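Local coordinates for protein restriction endonuclease r.bpuji (Bacillus pumilus, PDB 2VLA) that binds its cognate DNA through this N-terminal recognition domain and, as the whole enzyme, is thought to cut DNA as a restriction endonuclease, at residues 11-16 with 74-79; 147-152 with 230-235. One frame throughout, in Å; residues are numbered along the deposited sequence.

Contact 1 (11-16 with 74-79); sequences CTIIRG and GKLFGM. With nucleotides of chain B; nucleotides of chain C.
Ile-14 and Leu-76 carry most of this buried apolar contact, which joins the loop 11-16, before helix 22-36, to the C-terminal end of helix 62-76. It lies near the centre of the chain, in the recognition domain, a DNA-binding domain of helix-turn-helix type. The CG1 branch of Ile-14 stands beside its own backbone N (chi1 -77°) and sends CD1 across Lys-75 at about a right angle. CD1 meets Lys-75 CB at 3.5 Å, which is tight for two carbons. The other branch, CG2, lies 4.3 Å from Leu-76 CB. Leu-76 CD2 reaches the backbone of the loop, 4.0 Å from Ile-14 O. A looser touch joins Ile-13 CD1 to Leu-76 CD1. Tyr-216 of helix 203-219 and Phe-113 pack on both Ile-13 and Leu-76. The long chain of Lys-75 bends away, and its NZ is hydrogen-bonded to Gly-118 O.

The next loop residue, Arg-15, points away from the helix and into the bound DNA. Its chain bends at chi3, and the guanidinium then reads a guanine. Arg-15 NH1 alone makes both bonds to DG8 of chain B, to N7 at 2.9 Å and to O6 at 2.8 Å. Neither is straight (131° and 145°). N7 lies in the guanidinium plane, at its edge. One face of the group lies against DC7 of chain B, with C6 of that base over its centre. Gly-16 follows, its N hydrogen-bonded to Glu-212 OE1. Its carbonyl turns to the other strand, with Gly-16 O 3.3 Å from C8 of DA4 of chain C.

Contact 2 (147-152 with 230-235); sequences TADNNN and VKLNYR
Asp-149 and Tyr-234 reach for each other from opposite directions, joining the last turn of helix 137-150 to the 3-10 segment that begins at Tyr-234. Strand 230-232, just before it, pairs with strand 223-225 in a two-stranded antiparallel sheet. Both residues carry CG beside their own backbone N (chi1 -79° and -78°), which brings carboxylate and hydroxyl together. Tyr-234 OH donates to Asp-149 OD2 at 2.5 Å, a short bond. It uses the anti lone pair of OD2, the one away from OD1. OD2 lies in the plane of the ring, at its edge, with Tyr-234 CE2 3.2 Å away. Carboxylate and ring are turned 33° apart.

Two waters extend the link. Water 1 donates to Asp-149 OD2 and accepts from the backbone N of Leu-232. OD2 is therefore gripped by both a hydroxyl and a water. Water 2 donates to Tyr-234 OH and, weakly, to Asn-150 OD1. Leu-232 CD1 lies 3.9 Å from Asp-149 OD2, a methyl beside a carboxylate oxygen. Leu-232 also packs on Leu-142, Leu-145 and Leu-146 of the helix.

The helix ends just beyond Asp-149 in a Schellman motif, with Asn-152 at positive phi as its C-prime residue. Tyr-234 sits within an Asx turn, Asn-233 OD1 accepting from Arg-235 N at 3.2 Å.

Overall arrangement
Both contacts belong to the N-terminal recognition domain, with centres 27 Å apart. Their nearest atoms are about 14 Å apart and do not touch. The segments of contact 1 both precede those of contact 2 in the sequence. The centre of contact 1 is about 6 Å from the centre of the chain, and its loop meets the bound DNA directly. Contact 2 is at the surface, its centre about 21 Å from the centre of the chain, and its nearest atom is about 10 Å from the DNA. The first is apolar and buried; the second is polar and partly water-mediated. Helix 203-219, which packs on contact 1, leads directly into the hairpin whose second strand is 230-232.

Contact 1 (11-16 with 74-79)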
loop_
_atom_site.group_PDB
_atom_site.type_symbol
_atom_site.label_atom_id
_atom_site.label_comp_id
_atom_site.label_asym_id
_atom_site.label_seq_id
_atom_site.Cartn_x
_atom_site.Cartn_y
_atom_site.Cartn_z
ATOM N N CYS A 11 -8.405 -6.661 4.415
ATOM C CA CYS A 11 -7.319 -6.824 3.483
ATOM C C CYS A 11 -6.210 -5.823 3.831
ATOM O O CYS A 11 -6.267 -4.665 3.457
ATOM C CB CYS A 11 -7.828 -6.633 2.016
ATOM S SG CYS A 11 -6.668 -7.011 0.750
ATOM N N THR A 12 -5.243 -6.284 4.602
ATOM C CA THR A 12 -4.317 -5.358 5.227
ATOM C C THR A 12 -3.161 -4.979 4.331
ATOM O O THR A 12 -2.886 -5.658 3.272
ATOM C CB THR A 12 -3.721 -5.914 6.542
ATOM O OG1 THR A 12 -2.999 -7.104 6.277
ATOM C CG2 THR A 12 -4.796 -6.195 7.553
ATOM N N ILE A 13 -2.488 -3.883 4.733
ATOM C CA ILE A 13 -1.128 -3.619 4.353
ATOM C C ILE A 13 -0.306 -3.572 5.635
ATOM O O ILE A 13 -0.861 -3.496 6.735
ATOM C CB ILE A 13 -0.973 -2.308 3.548
ATOM C CG1 ILE A 13 -1.350 -1.076 4.400
ATOM C CG2 ILE A 13 -1.840 -2.357 2.248
ATOM C CD1 ILE A 13 -0.705 0.200 3.927
ATOM N N ILE A 14 0.997 -3.646 5.480
ATOM C CA ILE A 14 1.945 -3.611 6.579
ATOM C C ILE A 14 1.712 -2.366 7.412
ATOM O O ILE A 14 1.387 -1.297 6.896
ATOM C CB ILE A 14 3.389 -3.678 6.039
ATOM C CG1 ILE A 14 3.709 -5.138 5.623
ATOM C CG2 ILE A 14 4.421 -3.157 7.076
ATOM C CD1 ILE A 14 4.951 -5.285 4.828
ATOM N N ARG A 15 1.789 -2.542 8.732
ATOM C CA ARG A 15 1.552 -1.447 9.667
ATOM C C ARG A 15 2.755 -0.500 9.726
ATOM O O ARG A 15 3.885 -0.936 9.780
ATOM C CB ARG A 15 1.228 -2.031 11.037
ATOM C CG ARG A 15 0.771 -0.984 12.067
ATOM C CD ARG A 15 0.120 -1.619 13.301
ATOM N NE ARG A 15 -1.182 -2.176 12.962
ATOM C CZ ARG A 15 -2.022 -2.684 13.834
ATOM N NH1 ARG A 15 -1.714 -2.705 15.134
ATOM N NH2 ARG A 15 -3.182 -3.160 13.442
ATOM N N GLY A 16 2.475 0.795 9.650
ATOM C CA GLY A 16 3.536 1.789 9.499
ATOM C C GLY A 16 4.458 1.979 10.692
ATOM O O GLY A 16 4.094 1.642 11.839
ATOM N N GLY A 74 12.356 -2.808 3.553
ATOM C CA GLY A 74 12.287 -3.930 2.612
ATOM C C GLY A 74 10.922 -4.054 1.915
ATOM O O GLY A 74 10.791 -3.800 0.703
ATOM N N LYS A 75 9.901 -4.442 2.665
ATOM C CA LYS A 75 8.619 -4.781 2.048
ATOM C C LYS A 75 7.790 -3.554 1.653
ATOM O O LYS A 75 7.520 -3.332 0.463
ATOM C CB LYS A 75 7.815 -5.688 2.947
ATOM C CG LYS A 75 8.451 -7.023 3.180
ATOM C CD LYS A 75 8.295 -7.935 1.976
ATOM C CE LYS A 75 8.759 -9.364 2.274
ATOM N NZ LYS A 75 8.345 -10.331 1.219
ATOM N N LEU A 76 7.399 -2.724 2.618
ATOM C CA LEU A 76 6.378 -1.725 2.331
ATOM C C LEU A 76 6.911 -0.634 1.393
ATOM O O LEU A 76 6.193 -0.168 0.505
ATOM C CB LEU A 76 5.827 -1.113 3.613
ATOM C CG LEU A 76 4.687 -0.110 3.451
ATOM C CD1 LEU A 76 3.459 -0.767 2.830
ATOM C CD2 LEU A 76 4.351 0.517 4.852
ATOM N N PHE A 77 8.133 -0.154 1.639
ATOM C CA PHE A 77 8.685 0.901 0.793
ATOM C C PHE A 77 9.518 0.382 -0.390
ATOM O O PHE A 77 9.885 1.146 -1.253
ATOM C CB PHE A 77 9.535 1.868 1.590
ATOM C CG PHE A 77 8.752 2.757 2.566
ATOM C CD1 PHE A 77 7.366 2.700 2.651
ATOM C CD2 PHE A 77 9.431 3.661 3.388
ATOM C CE1 PHE A 77 6.688 3.516 3.553
ATOM C CE2 PHE A 77 8.756 4.469 4.264
ATOM C CZ PHE A 77 7.386 4.400 4.357
ATOM N N GLY A 78 9.847 -0.907 -0.392
ATOM C CA GLY A 78 10.561 -1.512 -1.528
ATOM C C GLY A 78 11.909 -0.856 -1.820
ATOM O O GLY A 78 12.199 -0.515 -2.971
ATOM N N MET A 79 12.764 -0.753 -0.802
ATOM C CA MET A 79 13.967 0.045 -0.913
ATOM C C MET A 79 15.231 -0.768 -1.205
ATOM O O MET A 79 16.272 -0.202 -1.520
ATOM C CB MET A 79 14.157 0.903 0.344
ATOM C CG MET A 79 13.032 1.901 0.542
ATOM S SD MET A 79 13.273 3.024 1.897
ATOM C CE MET A 79 14.413 4.164 1.115
ATOM P P DC B 7 -3.180 -9.916 11.711
ATOM O OP1 DC B 7 -4.124 -11.031 11.899
ATOM O OP2 DC B 7 -3.447 -8.942 10.638
ATOM O "O5'" DC B 7 -2.992 -9.074 13.060
ATOM C "C5'" DC B 7 -2.779 -9.749 14.295
ATOM C "C4'" DC B 7 -2.498 -8.750 15.409
ATOM O "O4'" DC B 7 -1.198 -8.121 15.195
ATOM C "C3'" DC B 7 -3.480 -7.576 15.504
ATOM O "O3'" DC B 7 -3.761 -7.327 16.865
ATOM C "C2'" DC B 7 -2.695 -6.397 14.957
ATOM C "C1'" DC B 7 -1.328 -6.733 15.469
ATOM N N1 DC B 7 -0.166 -6.062 14.858
ATOM C C2 DC B 7 0.926 -5.768 15.667
ATOM O O2 DC B 7 0.844 -6.006 16.880
ATOM N N3 DC B 7 2.018 -5.193 15.124
ATOM C C4 DC B 7 2.062 -4.998 13.801
ATOM N N4 DC B 7 3.148 -4.449 13.275
ATOM C C5 DC B 7 0.959 -5.304 12.962
ATOM C C6 DC B 7 -0.123 -5.823 13.522
ATOM P P DA C 4 4.368 5.842 12.690
ATOM O OP1 DA C 4 4.639 7.221 12.889
ATOM O OP2 DA C 4 4.284 5.250 11.330
ATOM O "O5'" DA C 4 5.253 4.955 13.599
ATOM C "C5'" DA C 4 5.657 5.487 14.889
ATOM C "C4'" DA C 4 5.804 4.355 15.873
ATOM O "O4'" DA C 4 4.511 3.841 16.273
ATOM C "C3'" DA C 4 6.584 3.136 15.347
ATOM O "O3'" DA C 4 7.358 2.614 16.413
ATOM C "C2'" DA C 4 5.466 2.179 14.982
ATOM C "C1'" DA C 4 4.487 2.423 16.112
ATOM N N9 DA C 4 3.133 2.004 15.866
ATOM C C8 DA C 4 2.451 2.006 14.665
ATOM N N7 DA C 4 1.213 1.604 14.768
ATOM C C5 DA C 4 1.038 1.310 16.113
ATOM C C6 DA C 4 -0.037 0.832 16.850
ATOM N N6 DA C 4 -1.252 0.555 16.385
ATOM N N1 DA C 4 0.159 0.678 18.197
ATOM C C2 DA C 4 1.383 0.950 18.719
ATOM N N3 DA C 4 2.454 1.416 18.134
ATOM C C4 DA C 4 2.224 1.562 16.790
ATOM P P DG B 8 -5.239 -7.211 17.461
ATOM O OP1 DG B 8 -5.979 -8.425 17.117
ATOM O OP2 DG B 8 -5.832 -5.918 17.096
ATOM O "O5'" DG B 8 -4.923 -7.136 19.018
ATOM C "C5'" DG B 8 -4.251 -8.234 19.640
ATOM C "C4'" DG B 8 -3.472 -7.777 20.849
ATOM O "O4'" DG B 8 -2.348 -6.961 20.430
ATOM C "C3'" DG B 8 -4.238 -6.918 21.835
ATOM O "O3'" DG B 8 -3.798 -7.220 23.187
ATOM C "C2'" DG B 8 -3.913 -5.474 21.390
ATOM C "C1'" DG B 8 -2.483 -5.606 20.900
ATOM N N9 DG B 8 -2.067 -4.777 19.773
ATOM C C8 DG B 8 -2.728 -4.601 18.574
ATOM N N7 DG B 8 -2.065 -3.874 17.725
ATOM C C5 DG B 8 -0.870 -3.588 18.392
ATOM C C6 DG B 8 0.269 -2.902 17.951
ATOM O O6 DG B 8 0.479 -2.347 16.882
ATOM N N1 DG B 8 1.273 -2.836 18.950
ATOM C C2 DG B 8 1.197 -3.433 20.185
ATOM N N2 DG B 8 2.280 -3.263 21.013
ATOM N N3 DG B 8 0.134 -4.111 20.599
ATOM C C4 DG B 8 -0.845 -4.158 19.649
#

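Contact 2 (147-152 with 230-235)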
loop_
_atom_site.group_PDB
_atom_site.type_symbol
_atom_site.label_atom_id
_atom_site.label_comp_id
_atom_site.label_asym_id
_atom_site.label_seq_id
_atom_site.Cartn_x
_atom_site.Cartn_y
_atom_site.Cartn_z
ATOM N N THR A 147 -15.078 10.251 -9.683
ATOM C CA THR A 147 -16.481 9.973 -9.973
ATOM C C THR A 147 -17.409 10.612 -8.930
ATOM O O THR A 147 -18.451 11.159 -9.269
ATOM C CB THR A 147 -16.725 8.461 -10.091
ATOM O OG1 THR A 147 -15.875 7.937 -11.106
ATOM C CG2 THR A 147 -18.203 8.132 -10.441
ATOM N N ALA A 148 -16.977 10.630 -7.659
ATOM C CA ALA A 148 -17.719 11.358 -6.622
ATOM C C ALA A 148 -17.830 12.849 -6.982
ATOM O O ALA A 148 -18.919 13.416 -6.994
ATOM C CB ALA A 148 -17.045 11.165 -5.252
ATOM N N ASP A 149 -16.708 13.470 -7.329
ATOM C CA ASP A 149 -16.734 14.887 -7.704
ATOM C C ASP A 149 -17.637 15.124 -8.924
ATOM O O ASP A 149 -18.373 16.102 -8.981
ATOM C CB ASP A 149 -15.324 15.400 -7.999
ATOM C CG ASP A 149 -14.542 15.705 -6.755
ATOM O OD1 ASP A 149 -15.153 15.754 -5.659
ATOM O OD2 ASP A 149 -13.313 15.923 -6.862
ATOM N N ASN A 150 -17.577 14.215 -9.889
ATOM C CA ASN A 150 -18.377 14.342 -11.110
ATOM C C ASN A 150 -19.870 14.275 -10.814
ATOM O O ASN A 150 -20.693 14.779 -11.585
ATOM C CB ASN A 150 -17.973 13.265 -12.131
ATOM C CG ASN A 150 -16.615 13.528 -12.739
ATOM O OD1 ASN A 150 -16.119 14.648 -12.693
ATOM N ND2 ASN A 150 -16.003 12.495 -13.299
ATOM N N ASN A 151 -20.213 13.619 -9.709
ATOM C CA ASN A 151 -21.572 13.468 -9.281
ATOM C C ASN A 151 -21.902 14.355 -8.067
ATOM O O ASN A 151 -22.910 14.145 -7.382
ATOM C CB ASN A 151 -21.846 12.001 -8.956
ATOM C CG ASN A 151 -22.010 11.169 -10.185
ATOM O OD1 ASN A 151 -23.095 11.116 -10.752
ATOM N ND2 ASN A 151 -20.933 10.568 -10.653
ATOM N N ASN A 152 -21.042 15.338 -7.812
ATOM C CA ASN A 152 -21.312 16.371 -6.824
ATOM C C ASN A 152 -21.558 15.831 -5.418
ATOM O O ASN A 152 -22.378 16.375 -4.666
ATOM C CB ASN A 152 -22.469 17.243 -7.300
ATOM C CG ASN A 152 -22.154 17.936 -8.628
ATOM O OD1 ASN A 152 -21.141 18.618 -8.746
ATOM N ND2 ASN A 152 -22.996 17.710 -9.651
ATOM N N VAL A 230 -12.238 12.968 2.418
ATOM C CA VAL A 230 -11.061 12.741 1.617
ATOM C C VAL A 230 -11.274 13.444 0.287
ATOM O O VAL A 230 -12.237 13.140 -0.421
ATOM C CB VAL A 230 -10.871 11.235 1.364
ATOM C CG1 VAL A 230 -9.705 10.995 0.388
ATOM C CG2 VAL A 230 -10.663 10.483 2.688
ATOM N N LYS A 231 -10.398 14.387 -0.053
ATOM C CA LYS A 231 -10.560 15.203 -1.273
ATOM C C LYS A 231 -9.332 15.149 -2.170
ATOM O O LYS A 231 -8.217 15.084 -1.690
ATOM C CB LYS A 231 -10.836 16.655 -0.895
ATOM C CG LYS A 231 -12.140 16.851 -0.128
ATOM C CD LYS A 231 -12.266 18.267 0.407
ATOM C CE LYS A 231 -12.467 19.265 -0.718
ATOM N NZ LYS A 231 -12.686 20.642 -0.203
ATOM N N LEU A 232 -9.553 15.140 -3.490
ATOM C CA LEU A 232 -8.471 15.241 -4.433
ATOM C C LEU A 232 -7.785 16.591 -4.377
ATOM O O LEU A 232 -8.423 17.607 -4.177
ATOM C CB LEU A 232 -8.969 14.978 -5.869
ATOM C CG LEU A 232 -9.460 13.556 -6.141
ATOM C CD1 LEU A 232 -10.308 13.497 -7.435
ATOM C CD2 LEU A 232 -8.304 12.550 -6.256
ATOM N N ASN A 233 -6.489 16.574 -4.621
ATOM C CA ASN A 233 -5.710 17.782 -4.824
ATOM C C ASN A 233 -5.528 18.088 -6.317
ATOM O O ASN A 233 -4.619 17.560 -6.972
ATOM C CB ASN A 233 -4.344 17.632 -4.170
ATOM C CG ASN A 233 -3.445 18.803 -4.450
ATOM O OD1 ASN A 233 -3.919 19.895 -4.783
ATOM N ND2 ASN A 233 -2.152 18.578 -4.389
ATOM N N TYR A 234 -6.388 18.933 -6.862
ATOM C CA TYR A 234 -6.416 19.121 -8.318
ATOM C C TYR A 234 -5.203 19.911 -8.844
ATOM O O TYR A 234 -5.007 20.008 -10.041
ATOM C CB TYR A 234 -7.734 19.769 -8.759
ATOM C CG TYR A 234 -8.891 18.782 -8.811
ATOM C CD1 TYR A 234 -9.060 17.956 -9.902
ATOM C CD2 TYR A 234 -9.777 18.650 -7.743
ATOM C CE1 TYR A 234 -10.095 17.047 -9.964
ATOM C CE2 TYR A 234 -10.812 17.731 -7.781
ATOM C CZ TYR A 234 -10.977 16.943 -8.925
ATOM O OH TYR A 234 -12.002 16.016 -9.023
ATOM N N ARG A 235 -4.387 20.455 -7.949
ATOM C CA ARG A 235 -3.092 20.957 -8.355
ATOM C C ARG A 235 -2.255 19.838 -8.990
ATOM O O ARG A 235 -1.360 20.101 -9.781
ATOM C CB ARG A 235 -2.353 21.571 -7.158
ATOM C CG ARG A 235 -3.045 22.785 -6.587
HETATM O O HOH W 1 -12.220 15.275 -4.446
HETATM O O HOH W 2 -13.218 15.736 -11.472
#